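Local coordinates for protein secreted hemophore CSA2 (Candida albicans, PDB 4Y7S) that binds heme as a secreted hemophore and exchanges it with related CFEM proteins, helping the fungus use iron from human hemoglobin, at residues A[72-77]-A[103-108]. Residues are numbered along the deposited sequence; the frame is centred on the assembly and turned at random.
Sequences ADVTNF and SALDAA
With CG1 anti to the backbone N (chi1 -179°) and CG2 anti to the carbonyl carbon, Val74 reaches from helix 72-87 with one methyl for Leu105 and the other for Ala108 of helix 99-110. Leu105, its CG anti to the carbonyl carbon (chi1 -72°), lies obliquely across Val74 and brings CD2 to 3.8 Å from Val74 CG1. The same Val74 methyl also lies against the helix backbone, CG1 3.5 Å from Leu105 O, a van der Waals contact with a carbonyl oxygen. Val74 CG2 meets the methyl of Ala108, about one turn after Leu105, at 3.7 Å from Ala108 CB; Val74 CA and Ala108 CA are 6.7 Å apart, a close approach consistent with the small side chain of Ala108. This is plain helix-helix packing in the helical basket of the CFEM domain, away from the heme site, and it sets the C-terminal helix 99-110 against the first turns of helix 72-87. Val74 also touches Ala109, while Leu105 also packs on Val65 and Ala66 of helix 55-68. Polar links flank the apolar patch: a backbone hydrogen bond joins Ala108 to Gly71, and Asp106 OD1 forms a salt bridge with Arg78 NH1, about one turn after Val74 on helix 72-87.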
ATOM      1  N   ALA A  72      17.502 -21.325  -4.529  1.00 25.42           N
ATOM      2  CA  ALA A  72      18.275 -20.683  -3.471  1.00 24.60           C
ATOM      3  C   ALA A  72      18.509 -19.200  -3.724  1.00 22.35           C
ATOM      4  O   ALA A  72      18.703 -18.433  -2.774  1.00 22.06           O
ATOM      5  CB  ALA A  72      19.593 -21.403  -3.293  1.00 27.31           C
ATOM      6  N   ASP A  73      18.488 -18.779  -4.988  1.00 22.20           N
ATOM      7  CA  ASP A  73      18.651 -17.364  -5.309  1.00 20.38           C
ATOM      8  C   ASP A  73      17.517 -16.551  -4.679  1.00 19.52           C
ATOM      9  O   ASP A  73      17.730 -15.435  -4.190  1.00 19.96           O
ATOM     10  CB  ASP A  73      18.680 -17.142  -6.826  1.00 21.24           C
ATOM     11  CG  ASP A  73      19.955 -17.628  -7.465  1.00 24.81           C
ATOM     12  OD1 ASP A  73      20.936 -17.870  -6.730  1.00 24.63           O
ATOM     13  OD2 ASP A  73      19.954 -17.813  -8.706  1.00 25.99           O
ATOM     14  N   VAL A  74      16.301 -17.083  -4.704  1.00 23.30           N
ATOM     15  CA  VAL A  74      15.178 -16.381  -4.072  1.00 18.53           C
ATOM     16  C   VAL A  74      15.394 -16.308  -2.552  1.00 15.59           C
ATOM     17  O   VAL A  74      15.311 -15.239  -1.936  1.00 15.34           O
ATOM     18  CB  VAL A  74      13.827 -17.058  -4.356  1.00 20.20           C
ATOM     19  CG1 VAL A  74      12.709 -16.266  -3.680  1.00 20.40           C
ATOM     20  CG2 VAL A  74      13.571 -17.143  -5.868  1.00 19.26           C
ATOM     21  N   THR A  75      15.705 -17.460  -1.963  1.00 17.27           N
ATOM     22  CA  THR A  75      15.930 -17.568  -0.530  1.00 19.20           C
ATOM     23  C   THR A  75      17.049 -16.628  -0.039  1.00 27.67           C
ATOM     24  O   THR A  75      16.894 -15.925   0.962  1.00 21.03           O
ATOM     25  CB  THR A  75      16.254 -19.011  -0.181  1.00 26.36           C
ATOM     26  OG1 THR A  75      15.161 -19.838  -0.610  1.00 29.58           O
ATOM     27  CG2 THR A  75      16.460 -19.185   1.308  1.00 27.72           C
ATOM     28  N   ASN A  76      18.167 -16.612  -0.753  1.00 24.22           N
ATOM     29  CA  ASN A  76      19.281 -15.740  -0.409  1.00 19.06           C
ATOM     30  C   ASN A  76      18.939 -14.261  -0.583  1.00 22.56           C
ATOM     31  O   ASN A  76      19.314 -13.424   0.242  1.00 14.97           O
ATOM     32  CB  ASN A  76      20.506 -16.126  -1.241  1.00 22.97           C
ATOM     33  CG  ASN A  76      21.175 -17.371  -0.728  1.00 25.81           C
ATOM     34  OD1 ASN A  76      21.122 -17.648   0.464  1.00 28.46           O
ATOM     35  ND2 ASN A  76      21.758 -18.169  -1.631  1.00 25.90           N
ATOM     36  N   PHE A  77      18.223 -13.927  -1.643  1.00 14.60           N
ATOM     37  CA  PHE A  77      17.780 -12.558  -1.794  1.00 15.14           C
ATOM     38  C   PHE A  77      16.920 -12.138  -0.590  1.00 20.52           C
ATOM     39  O   PHE A  77      17.124 -11.064  -0.029  1.00 17.37           O
ATOM     40  CB  PHE A  77      16.987 -12.315  -3.072  1.00 12.72           C
ATOM     41  CG  PHE A  77      16.436 -10.934  -3.113  1.00 15.41           C
ATOM     42  CD1 PHE A  77      17.235  -9.887  -3.569  1.00 18.70           C
ATOM     43  CD2 PHE A  77      15.179 -10.652  -2.589  1.00 17.93           C
ATOM     44  CE1 PHE A  77      16.770  -8.582  -3.552  1.00 24.40           C
ATOM     45  CE2 PHE A  77      14.701  -9.344  -2.567  1.00 17.06           C
ATOM     46  CZ  PHE A  77      15.500  -8.311  -3.049  1.00 18.53           C
ATOM     47  N   SER A 103       3.841 -15.147  -1.337  1.00 20.40           N
ATOM     48  CA  SER A 103       3.440 -16.451  -1.857  1.00 24.98           C
ATOM     49  C   SER A 103       4.143 -16.733  -3.179  1.00 23.44           C
ATOM     50  O   SER A 103       4.609 -17.839  -3.409  1.00 25.05           O
ATOM     51  CB  SER A 103       1.918 -16.535  -2.041  1.00 25.85           C
ATOM     52  OG  SER A 103       1.251 -16.307  -0.811  1.00 35.50           O
ATOM     53  N   ALA A 104       4.236 -15.718  -4.030  1.00 22.07           N
ATOM     54  CA  ALA A 104       4.948 -15.839  -5.304  1.00 26.51           C
ATOM     55  C   ALA A 104       6.436 -16.132  -5.075  1.00 22.25           C
ATOM     56  O   ALA A 104       7.049 -16.901  -5.817  1.00 25.39           O
ATOM     57  CB  ALA A 104       4.774 -14.560  -6.145  1.00 27.47           C
ATOM     58  N   LEU A 105       7.034 -15.509  -4.064  1.00 19.89           N
ATOM     59  CA  LEU A 105       8.440 -15.771  -3.773  1.00 18.36           C
ATOM     60  C   LEU A 105       8.630 -17.178  -3.253  1.00 20.35           C
ATOM     61  O   LEU A 105       9.570 -17.867  -3.651  1.00 21.93           O
ATOM     62  CB  LEU A 105       8.984 -14.772  -2.762  1.00 16.40           C
ATOM     63  CG  LEU A 105       9.195 -13.356  -3.302  1.00 14.66           C
ATOM     64  CD1 LEU A 105       9.407 -12.379  -2.157  1.00 16.89           C
ATOM     65  CD2 LEU A 105      10.356 -13.322  -4.321  1.00 17.74           C
ATOM     66  N   ASP A 106       7.729 -17.600  -2.363  1.00 21.30           N
ATOM     67  CA  ASP A 106       7.739 -18.966  -1.844  1.00 23.78           C
ATOM     68  C   ASP A 106       7.765 -19.962  -3.004  1.00 35.00           C
ATOM     69  O   ASP A 106       8.530 -20.946  -3.002  1.00 27.63           O
ATOM     70  CB  ASP A 106       6.516 -19.253  -0.956  1.00 25.19           C
ATOM     71  CG  ASP A 106       6.553 -18.507   0.375  1.00 29.24           C
ATOM     72  OD1 ASP A 106       7.603 -17.917   0.709  1.00 27.38           O
ATOM     73  OD2 ASP A 106       5.534 -18.539   1.106  1.00 31.73           O
ATOM     74  N   ALA A 107       6.894 -19.723  -3.980  1.00 26.71           N
ATOM     75  CA  ALA A 107       6.791 -20.620  -5.135  1.00 35.42           C
ATOM     76  C   ALA A 107       8.089 -20.628  -5.954  1.00 29.14           C
ATOM     77  O   ALA A 107       8.561 -21.688  -6.387  1.00 31.55           O
ATOM     78  CB  ALA A 107       5.605 -20.217  -6.012  1.00 33.52           C
ATOM     79  N   ALA A 108       8.641 -19.448  -6.199  1.00 26.48           N
ATOM     80  CA  ALA A 108       9.876 -19.332  -6.971  1.00 26.34           C
ATOM     81  C   ALA A 108      11.032 -20.052  -6.282  1.00 26.70           C
ATOM     82  O   ALA A 108      11.863 -20.694  -6.946  1.00 28.46           O
ATOM     83  CB  ALA A 108      10.230 -17.869  -7.187  1.00 23.73           C
TER